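Local atomic coordinates of methyltransferase (PDB entry 3TMA), a protein that catalyses the S-adenosyl-L-methionine-dependent methylation of guanosine at position 6 of tRNA(Phe), giving N2-methylguanosine, with a THUMP domain joined to a Rossmann-fold methyltransferase domain. Residues R197-R202 with V273-A278; E220-L225 with S251-I256; H265-F270 with A303-P308; F331-A336 with F349-L354. All coordinates share one frame; numbering follows the deposited sequence. Where two conformers were deposited one is given.

Contact 1 of 4, residues R197-R202 with V273-A278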
# COMPACT_ATOMS: atom_id res chain seq x y z
N ARG A 197 6.37 4.88 -8.55
CA ARG A 197 5.65 6.05 -9.02
C ARG A 197 6.28 7.38 -8.59
O ARG A 197 6.33 8.34 -9.39
CB ARG A 197 4.18 5.99 -8.51
CG ARG A 197 3.40 4.86 -9.21
CD ARG A 197 2.00 4.61 -8.62
NE ARG A 197 1.24 3.68 -9.47
CZ ARG A 197 0.20 4.02 -10.24
NH1 ARG A 197 -0.27 5.26 -10.25
NH2 ARG A 197 -0.36 3.10 -11.01
N LEU A 198 6.74 7.46 -7.34
CA LEU A 198 7.39 8.71 -6.89
C LEU A 198 8.69 8.98 -7.66
O LEU A 198 9.07 10.11 -7.83
CB LEU A 198 7.66 8.68 -5.40
CG LEU A 198 6.39 8.71 -4.56
CD1 LEU A 198 6.72 8.27 -3.11
CD2 LEU A 198 5.82 10.16 -4.60
N ALA A 199 9.37 7.92 -8.08
CA ALA A 199 10.60 8.04 -8.90
C ALA A 199 10.30 8.25 -10.39
O ALA A 199 11.22 8.46 -11.20
CB ALA A 199 11.49 6.81 -8.73
N ASP A 200 9.03 8.22 -10.74
CA ASP A 200 8.57 8.39 -12.11
C ASP A 200 9.28 7.36 -13.01
O ASP A 200 9.86 7.72 -14.02
CB ASP A 200 8.88 9.82 -12.59
CG ASP A 200 8.23 10.15 -13.94
OD1 ASP A 200 8.87 10.87 -14.75
OD2 ASP A 200 7.11 9.67 -14.20
N ALA A 201 9.30 6.10 -12.60
CA ALA A 201 9.82 5.02 -13.45
C ALA A 201 8.78 4.64 -14.53
O ALA A 201 7.61 4.50 -14.21
CB ALA A 201 10.12 3.81 -12.63
N ARG A 202 9.22 4.44 -15.77
CA ARG A 202 8.32 4.13 -16.89
C ARG A 202 8.90 2.97 -17.69
O ARG A 202 10.12 2.78 -17.69
CB ARG A 202 8.19 5.35 -17.80
CG ARG A 202 7.35 6.45 -17.15
CD ARG A 202 7.06 7.54 -18.15
NE ARG A 202 8.28 8.23 -18.56
CZ ARG A 202 8.85 9.21 -17.86
NH1 ARG A 202 8.31 9.58 -16.71
NH2 ARG A 202 9.95 9.81 -18.31
N VAL A 273 22.01 3.00 -14.49
CA VAL A 273 20.57 2.77 -14.57
C VAL A 273 19.84 4.13 -14.58
O VAL A 273 20.49 5.18 -14.48
CB VAL A 273 20.03 1.91 -13.35
CG1 VAL A 273 20.63 0.52 -13.33
CG2 VAL A 273 20.26 2.64 -12.03
N ASP A 274 18.51 4.12 -14.73
CA ASP A 274 17.76 5.39 -14.78
C ASP A 274 17.15 5.72 -13.42
O ASP A 274 16.88 6.88 -13.15
CB ASP A 274 16.65 5.32 -15.82
CG ASP A 274 17.19 5.17 -17.24
OD1 ASP A 274 17.83 6.13 -17.70
OD2 ASP A 274 17.01 4.09 -17.86
N ARG A 275 16.78 4.67 -12.67
CA ARG A 275 16.00 4.81 -11.44
C ARG A 275 16.54 3.84 -10.41
O ARG A 275 16.84 2.68 -10.74
CB ARG A 275 14.50 4.49 -11.69
CG ARG A 275 13.75 5.43 -12.70
CD ARG A 275 13.83 6.90 -12.19
NE ARG A 275 13.02 7.81 -13.03
CZ ARG A 275 13.52 8.53 -14.02
NH1 ARG A 275 14.82 8.46 -14.34
NH2 ARG A 275 12.72 9.33 -14.70
N ILE A 276 16.68 4.30 -9.17
CA ILE A 276 17.14 3.43 -8.08
C ILE A 276 16.09 3.53 -6.97
O ILE A 276 15.67 4.63 -6.58
CB ILE A 276 18.52 3.91 -7.54
CG1 ILE A 276 19.55 3.83 -8.68
CG2 ILE A 276 18.98 3.08 -6.32
CD1 ILE A 276 20.98 4.33 -8.25
N LEU A 277 15.57 2.38 -6.54
CA LEU A 277 14.49 2.36 -5.55
C LEU A 277 15.04 1.66 -4.32
O LEU A 277 15.35 0.48 -4.38
CB LEU A 277 13.29 1.54 -6.09
CG LEU A 277 12.88 1.88 -7.54
CD1 LEU A 277 11.74 0.94 -8.04
CD2 LEU A 277 12.45 3.36 -7.66
N ALA A 278 15.22 2.41 -3.23
CA ALA A 278 16.16 1.97 -2.18
C ALA A 278 15.45 1.93 -0.81
O ALA A 278 14.82 2.91 -0.41
CB ALA A 278 17.33 2.87 -2.14
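R275 reaches from the start of strand 275-278 to the turn that follows helix 189-198, and nearly every atom of its side chain finds something there. Its CB points at the turn. R275 CG comes up alongside A201, 4.0 Å from A201 CB. A bend at the second torsion (chi2 -59°) then swings the chain toward A199, so that R275 CD passes 4.2 Å from A199 CB. At NE the contact turns polar: R275 NE lies 2.6 Å from A199 O, but the N-H is directed well off the oxygen (127°) and the bond is weak in spite of its shortness. Weak bonds also run to D200 O, 3.3 Å from R275 NE and 3.4 Å from R275 NH2. The two carbonyl oxygens therefore sit at the edge of the guanidinium, near its plane, and share its donors. R275 NH1 turns back to the residue before it and gives D274 O a straighter bond, 2.9 Å long at 166°, which ties down the other end of the group. The D200 carboxylate runs beside the arginine with D200 OD1 4.1 Å from R275 NH2, beyond a salt bridge, though its charge would probably still steady the guanidinium. A199 CB also packs on L277 CD2 at 3.7 Å. The carbonyls are presented by a Schellman motif, with D200 at positive phi just past the helix. L196 of helix 189-198 touches both A201 and L277, while R312 and A314 of neighbouring strand 312-317 lie against R275 and A199, so the helix end is fastened to the middle of the Rossmann-fold sheet.

Contact 2 of 4, residues E220-L225 with S251-I256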
# COMPACT_ATOMS: atom_id res chain seq x y z
N GLU A 220 7.90 -6.06 -7.78
CA GLU A 220 6.91 -5.01 -8.07
C GLU A 220 7.26 -4.21 -9.34
O GLU A 220 6.39 -3.95 -10.23
CB GLU A 220 6.69 -4.09 -6.87
CG GLU A 220 5.53 -3.07 -7.08
CD GLU A 220 4.09 -3.71 -7.10
OE1 GLU A 220 3.92 -4.90 -6.76
OE2 GLU A 220 3.14 -3.01 -7.48
N ALA A 221 8.53 -3.83 -9.43
CA ALA A 221 9.02 -3.10 -10.59
C ALA A 221 8.86 -3.94 -11.89
O ALA A 221 8.38 -3.44 -12.92
CB ALA A 221 10.51 -2.75 -10.39
N ALA A 222 9.33 -5.19 -11.87
CA ALA A 222 9.27 -6.06 -13.07
C ALA A 222 7.83 -6.29 -13.50
O ALA A 222 7.49 -6.16 -14.68
CB ALA A 222 9.97 -7.40 -12.84
N SER A 223 6.96 -6.54 -12.52
CA SER A 223 5.56 -6.84 -12.79
C SER A 223 4.86 -5.62 -13.39
O SER A 223 4.01 -5.75 -14.25
CB SER A 223 4.87 -7.29 -11.49
OG SER A 223 3.46 -7.25 -11.61
N THR A 224 5.25 -4.42 -12.94
CA THR A 224 4.63 -3.17 -13.41
C THR A 224 5.19 -2.68 -14.76
O THR A 224 4.44 -2.21 -15.61
CB THR A 224 4.88 -2.03 -12.38
OG1 THR A 224 4.32 -2.42 -11.12
CG2 THR A 224 4.20 -0.72 -12.87
N LEU A 225 6.51 -2.72 -14.92
CA LEU A 225 7.17 -2.12 -16.09
C LEU A 225 7.25 -3.08 -17.29
O LEU A 225 7.36 -2.64 -18.47
CB LEU A 225 8.60 -1.68 -15.70
CG LEU A 225 8.66 -0.62 -14.60
CD1 LEU A 225 10.14 -0.34 -14.17
CD2 LEU A 225 7.98 0.66 -15.14
N SER A 251 6.01 -16.09 -10.50
CA SER A 251 5.13 -15.11 -11.16
C SER A 251 5.52 -14.75 -12.60
O SER A 251 4.96 -13.81 -13.14
CB SER A 251 5.09 -13.79 -10.36
OG SER A 251 4.41 -13.94 -9.12
N GLY A 252 6.45 -15.48 -13.21
CA GLY A 252 6.83 -15.24 -14.62
C GLY A 252 7.73 -14.01 -14.83
O GLY A 252 7.75 -13.41 -15.91
N LEU A 253 8.51 -13.65 -13.82
CA LEU A 253 9.29 -12.41 -13.84
C LEU A 253 10.78 -12.74 -13.84
O LEU A 253 11.56 -12.10 -13.15
CB LEU A 253 8.93 -11.52 -12.62
CG LEU A 253 7.45 -11.15 -12.50
CD1 LEU A 253 7.05 -10.50 -11.14
CD2 LEU A 253 7.01 -10.25 -13.66
N SER A 254 11.18 -13.71 -14.63
CA SER A 254 12.51 -14.21 -14.58
C SER A 254 13.60 -13.40 -15.23
O SER A 254 14.70 -13.81 -15.12
CB SER A 254 12.58 -15.61 -15.15
OG SER A 254 11.74 -16.50 -14.48
N TRP A 255 13.30 -12.29 -15.89
CA TRP A 255 14.36 -11.50 -16.44
C TRP A 255 15.08 -10.64 -15.38
O TRP A 255 16.01 -10.02 -15.71
CB TRP A 255 13.84 -10.62 -17.54
CG TRP A 255 12.81 -9.65 -17.13
CD1 TRP A 255 13.00 -8.40 -16.70
CD2 TRP A 255 11.42 -9.87 -17.13
NE1 TRP A 255 11.82 -7.80 -16.44
CE2 TRP A 255 10.82 -8.69 -16.68
CE3 TRP A 255 10.61 -10.94 -17.46
CZ2 TRP A 255 9.47 -8.56 -16.57
CZ3 TRP A 255 9.27 -10.80 -17.35
CH2 TRP A 255 8.71 -9.63 -16.90
N ILE A 256 14.63 -10.61 -14.14
CA ILE A 256 15.32 -9.79 -13.12
C ILE A 256 16.74 -10.37 -12.89
O ILE A 256 16.88 -11.59 -12.73
CB ILE A 256 14.58 -9.83 -11.79
CG1 ILE A 256 13.20 -9.15 -11.94
CG2 ILE A 256 15.42 -9.12 -10.70
CD1 ILE A 256 12.21 -9.58 -10.81
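The indole of W255 turns an edge to A222 O of helix 216-225, which lies near the ring plane, 3.6 Å from W255 CZ2. One face of the indole is occupied from its own segment by the carbonyl carbon of L253, 4.0 Å above the plane and offset toward the rim. On that same side A222 CB stands above the plane just past the rim, and the NE1-CE2-CZ2 border of W255 runs by it, CZ2 being 3.9 Å from A222 CB. The ring reaches the helix because CG stands between the backbone N and the carbonyl carbon (chi1 62°), folding the indole back over the turn L253-I256. The same methyl is met by I256, whose CD1 comes within 3.7 Å of A222 CB. L253 completes the grip one residue further along the helix: L253 CD2 rests 3.8 Å from S223 CA, and L253 CD1 touches S223 CB. In the conformer given, S223 OG is hydrogen-bonded to R71, outside these segments. The contact joins the loop between helix 238-250 and strand 257-260 to helix 216-225 by apolar packing, with no hydrogen bond across it, and leucine, tryptophan and isoleucine all gather at A222 and S223.

Contact 3 of 4, residues H265-F270 with A303-P308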
# COMPACT_ATOMS: atom_id res chain seq x y z
N HIS A 265 29.37 -0.56 -2.38
CA HIS A 265 30.23 -0.55 -3.56
C HIS A 265 29.47 -0.91 -4.84
O HIS A 265 29.94 -1.76 -5.63
CB HIS A 265 31.38 -1.54 -3.37
CG HIS A 265 32.23 -1.25 -2.18
ND1 HIS A 265 33.08 -0.16 -2.12
CD2 HIS A 265 32.33 -1.88 -0.98
CE1 HIS A 265 33.67 -0.14 -0.93
NE2 HIS A 265 33.23 -1.17 -0.22
N LEU A 266 28.32 -0.28 -5.04
CA LEU A 266 27.43 -0.59 -6.18
C LEU A 266 28.09 -0.65 -7.56
O LEU A 266 27.76 -1.53 -8.37
CB LEU A 266 26.24 0.37 -6.23
CG LEU A 266 25.23 0.22 -5.08
CD1 LEU A 266 24.23 1.34 -5.17
CD2 LEU A 266 24.59 -1.16 -5.14
N PRO A 267 29.03 0.28 -7.84
CA PRO A 267 29.66 0.17 -9.16
C PRO A 267 30.56 -1.07 -9.39
O PRO A 267 30.86 -1.36 -10.54
CB PRO A 267 30.45 1.48 -9.30
CG PRO A 267 29.86 2.41 -8.21
CD PRO A 267 29.49 1.47 -7.10
N ARG A 268 30.89 -1.85 -8.36
CA ARG A 268 31.62 -3.12 -8.54
C ARG A 268 30.69 -4.16 -9.19
O ARG A 268 31.14 -5.20 -9.69
CB ARG A 268 32.12 -3.66 -7.19
CG ARG A 268 33.29 -2.89 -6.54
CD ARG A 268 33.79 -3.55 -5.24
NE ARG A 268 34.64 -2.66 -4.45
CZ ARG A 268 35.20 -2.98 -3.28
NH1 ARG A 268 35.05 -4.19 -2.75
NH2 ARG A 268 35.97 -2.10 -2.66
N PHE A 269 29.38 -3.90 -9.17
CA PHE A 269 28.37 -4.94 -9.46
C PHE A 269 27.33 -4.57 -10.53
O PHE A 269 26.80 -5.46 -11.21
CB PHE A 269 27.61 -5.29 -8.17
CG PHE A 269 28.50 -5.81 -7.09
CD1 PHE A 269 28.99 -7.12 -7.14
CD2 PHE A 269 28.92 -4.98 -6.06
CE1 PHE A 269 29.85 -7.61 -6.14
CE2 PHE A 269 29.80 -5.46 -5.05
CZ PHE A 269 30.25 -6.77 -5.10
N PHE A 270 26.98 -3.29 -10.61
CA PHE A 270 25.89 -2.86 -11.50
C PHE A 270 26.32 -1.79 -12.48
O PHE A 270 27.10 -0.91 -12.11
CB PHE A 270 24.68 -2.33 -10.66
CG PHE A 270 24.11 -3.38 -9.72
CD1 PHE A 270 23.49 -4.53 -10.25
CD2 PHE A 270 24.30 -3.29 -8.34
CE1 PHE A 270 23.00 -5.54 -9.42
CE2 PHE A 270 23.77 -4.28 -7.47
CZ PHE A 270 23.12 -5.43 -8.03
N ALA A 303 25.29 5.45 -5.78
CA ALA A 303 24.04 5.66 -6.54
C ALA A 303 24.24 6.80 -7.52
O ALA A 303 23.86 6.68 -8.69
CB ALA A 303 22.86 5.99 -5.60
N LEU A 304 24.87 7.88 -7.08
CA LEU A 304 25.13 9.04 -7.94
C LEU A 304 25.98 8.65 -9.14
O LEU A 304 25.79 9.17 -10.25
CB LEU A 304 25.85 10.14 -7.14
CG LEU A 304 26.07 11.46 -7.87
CD1 LEU A 304 24.76 12.20 -8.00
CD2 LEU A 304 27.08 12.34 -7.12
N ALA A 305 26.93 7.73 -8.91
CA ALA A 305 27.85 7.33 -9.96
C ALA A 305 27.20 6.40 -10.98
O ALA A 305 27.79 6.15 -12.02
CB ALA A 305 29.08 6.68 -9.36
N LEU A 306 26.05 5.82 -10.63
CA LEU A 306 25.32 4.91 -11.50
C LEU A 306 24.07 5.52 -12.11
O LEU A 306 23.21 4.81 -12.62
CB LEU A 306 24.95 3.61 -10.73
CG LEU A 306 26.22 2.79 -10.31
CD1 LEU A 306 25.79 1.43 -9.78
CD2 LEU A 306 27.19 2.60 -11.42
N LEU A 307 23.98 6.85 -12.10
CA LEU A 307 22.89 7.55 -12.79
C LEU A 307 23.42 8.49 -13.88
O LEU A 307 24.47 9.11 -13.69
CB LEU A 307 22.08 8.38 -11.78
CG LEU A 307 21.29 7.57 -10.74
CD1 LEU A 307 20.75 8.55 -9.63
CD2 LEU A 307 20.17 6.79 -11.37
N PRO A 308 22.64 8.70 -14.96
CA PRO A 308 22.94 9.84 -15.85
C PRO A 308 22.42 11.13 -15.23
O PRO A 308 21.65 11.06 -14.25
CB PRO A 308 22.14 9.52 -17.13
CG PRO A 308 20.89 8.71 -16.61
CD PRO A 308 21.31 8.10 -15.23
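L306 points its side chain straight into the short turn 265-270, and its two methyls divide the work. CG lies anti to the carbonyl carbon (chi1 -65°) and CD1 continues the chain in an extended line (chi2 -170°), which carries the branch point deep into the turn. L306 CD1 goes to L266, lying 3.7 Å from L266 CB, and also meets F270 CB at 4.0 Å. L306 CD2 leans toward P267, 4.0 Å from P267 CB, with the leucine crossing the proline ring at a slant. CD1 and CD2 of L306 are each 3.6 Å from F270 O, so the fork of L306 straddles that carbonyl. F270 has its CG placed as in L306, which leads the ring away and leaves CB and the backbone to make the contact. L266 sends CD1 toward the backbone of A303 on helix 290-305. P267 CG approaches A305 CB more loosely, at 4.5 Å. The turn keeps its shape through its own backbone bonds, L266 O accepting from both F269 N and F270 N. A263, which probably binds S-adenosyl-L-methionine, as in related enzymes, lies close to L266. Across the interface itself there is no hydrogen bond: L306 follows the end of the helix, and its side chain is held by apolar contacts, which join this turn to the helix leading into strand 312-317.

Contact 4 of 4, residues F331-A336 with F349-L354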
# COMPACT_ATOMS: atom_id res chain seq x y z
N PHE A 331 23.42 15.58 -5.97
CA PHE A 331 21.97 15.32 -5.93
C PHE A 331 21.18 16.58 -5.58
O PHE A 331 21.60 17.36 -4.72
CB PHE A 331 21.67 14.23 -4.86
CG PHE A 331 21.83 12.81 -5.36
CD1 PHE A 331 21.13 12.37 -6.48
CD2 PHE A 331 22.61 11.90 -4.66
CE1 PHE A 331 21.22 11.03 -6.90
CE2 PHE A 331 22.73 10.58 -5.08
CZ PHE A 331 22.04 10.14 -6.21
N ALA A 332 19.99 16.74 -6.16
CA ALA A 332 19.04 17.71 -5.66
C ALA A 332 17.96 16.90 -4.95
O ALA A 332 17.51 15.85 -5.45
CB ALA A 332 18.43 18.52 -6.84
N LEU A 333 17.51 17.41 -3.83
CA LEU A 333 16.41 16.81 -3.11
C LEU A 333 15.11 17.40 -3.72
O LEU A 333 14.87 18.59 -3.62
CB LEU A 333 16.56 17.08 -1.60
CG LEU A 333 15.37 16.72 -0.69
CD1 LEU A 333 14.91 15.34 -1.00
CD2 LEU A 333 15.79 16.84 0.80
N ARG A 334 14.34 16.59 -4.46
CA ARG A 334 13.23 17.13 -5.24
C ARG A 334 11.92 17.02 -4.50
O ARG A 334 11.08 17.88 -4.65
CB ARG A 334 13.09 16.41 -6.59
CG ARG A 334 14.23 16.70 -7.54
CD ARG A 334 13.86 17.86 -8.48
NE ARG A 334 14.39 19.13 -8.03
CZ ARG A 334 15.38 19.80 -8.63
NH1 ARG A 334 15.79 20.95 -8.11
NH2 ARG A 334 15.95 19.34 -9.74
N HIS A 335 11.72 15.94 -3.74
CA HIS A 335 10.47 15.74 -2.98
C HIS A 335 10.79 15.00 -1.69
O HIS A 335 11.64 14.11 -1.67
CB HIS A 335 9.43 14.85 -3.77
CG HIS A 335 9.10 15.37 -5.13
ND1 HIS A 335 8.29 16.48 -5.34
CD2 HIS A 335 9.49 14.96 -6.37
CE1 HIS A 335 8.20 16.72 -6.64
NE2 HIS A 335 8.91 15.82 -7.29
N ALA A 336 9.98 15.25 -0.68
CA ALA A 336 10.06 14.47 0.54
C ALA A 336 8.62 14.37 1.04
O ALA A 336 7.84 15.34 0.90
CB ALA A 336 10.94 15.20 1.59
N PHE A 349 12.22 10.10 0.17
CA PHE A 349 12.87 11.21 -0.53
C PHE A 349 13.03 10.84 -1.98
O PHE A 349 13.34 9.69 -2.27
CB PHE A 349 14.27 11.41 0.09
CG PHE A 349 14.23 11.97 1.50
CD1 PHE A 349 13.65 13.19 1.78
CD2 PHE A 349 14.84 11.30 2.55
CE1 PHE A 349 13.63 13.75 3.11
CE2 PHE A 349 14.85 11.87 3.87
CZ PHE A 349 14.23 13.08 4.12
N VAL A 350 12.79 11.78 -2.89
CA VAL A 350 13.16 11.61 -4.28
C VAL A 350 14.33 12.54 -4.57
O VAL A 350 14.23 13.75 -4.37
CB VAL A 350 11.97 11.94 -5.25
CG1 VAL A 350 12.39 11.68 -6.72
CG2 VAL A 350 10.79 10.99 -4.89
N LEU A 351 15.41 11.95 -5.06
CA LEU A 351 16.62 12.69 -5.42
C LEU A 351 16.79 12.64 -6.93
O LEU A 351 16.43 11.63 -7.56
CB LEU A 351 17.85 12.06 -4.76
CG LEU A 351 17.70 11.68 -3.28
CD1 LEU A 351 18.83 10.77 -2.85
CD2 LEU A 351 17.62 12.90 -2.37
N GLU A 352 17.27 13.73 -7.51
CA GLU A 352 17.60 13.75 -8.92
C GLU A 352 19.08 14.13 -9.07
O GLU A 352 19.56 15.09 -8.45
CB GLU A 352 16.72 14.77 -9.69
CG GLU A 352 17.08 14.84 -11.18
CD GLU A 352 16.28 15.87 -11.99
OE1 GLU A 352 15.54 16.68 -11.39
OE2 GLU A 352 16.43 15.91 -13.24
N LYS A 353 19.80 13.37 -9.88
CA LYS A 353 21.14 13.77 -10.24
C LYS A 353 21.13 14.99 -11.16
O LYS A 353 20.58 14.94 -12.27
CB LYS A 353 21.84 12.64 -10.97
CG LYS A 353 23.24 13.05 -11.46
CD LYS A 353 24.06 11.77 -11.77
CE LYS A 353 25.49 12.14 -12.19
NZ LYS A 353 26.34 10.89 -12.38
N LEU A 354 21.87 16.03 -10.75
CA LEU A 354 21.95 17.28 -11.51
C LEU A 354 22.88 17.14 -12.71
O LEU A 354 23.80 16.30 -12.70
CB LEU A 354 22.44 18.42 -10.61
CG LEU A 354 21.47 18.88 -9.52
CD1 LEU A 354 22.22 19.69 -8.45
CD2 LEU A 354 20.33 19.72 -10.12
OXT LEU A 354 22.75 17.86 -13.72
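F331 and L351 cross at about a right angle on one face of an antiparallel strand pair, L351 CD1 lying over the centre of the F331 phenyl ring, 4.3 Å above its plane. The ring edge is turned to the backbone of the partner strand at E352 and K353. Further along this face L333 and F349 cross at a slant: with CG anti to the backbone N (chi1 170°), L333 brings CD1 to within 3.7 Å of F349 CD1. The methyl of A336 then meets the edge of the F349 ring, A336 CB being 3.4 Å from F349 CD1. On the other face H335 and V350 run side by side, while R334 and E352 cross. R334 bends at its second and third torsions (chi2 -94°), folding the guanidinium back over A332, whose CB sits 3.7 Å above its centre. R334 NH2 then gives E352 OE1 a salt bridge of 3.2 Å; the oxygen is in the guanidinium plane, but the arginine arrives from above the carboxylate, the two planes being 76° apart. A classic beta bulge places R334: R334 and H335 both face V350, V350 O taking a good bond from R334 N (2.8 Å) and a weak one from H335 N. Phenyl and leucine side chains turn toward helices 290-305 and 320-326, whereas E352 on the other face has a second, long and weak ion pair with R312. The hairpin of strands 331-338 and 347-353 so closes the sheet with a mainly apolar face, K353 apart, and a more polar one bearing the R334-E352 salt bridge.

In the fold
All four contacts lie in the methyltransferase half of the protein, packing it around one mixed seven-stranded sheet. Contact 2 falls within the chain span bridged by contact 1, contact 3 alternates with contact 1, and contact 4 comes last. Contact 1 touches each of the others, its centre about 15, 14 and 11 Å from those of contacts 2, 3 and 4: L225 packs on R202, V273 N probably bonds L306 O, and V350 meets L198. Probable hydrogen bonds from K353 NZ to L304 O and L307 O join contacts 3 and 4. Contact 2 lies near the 257-260 edge of the sheet; contact 4 forms its 331-338 edge. Residues predicted to bind S-adenosyl-L-methionine lie near contacts 1, 2 and 3.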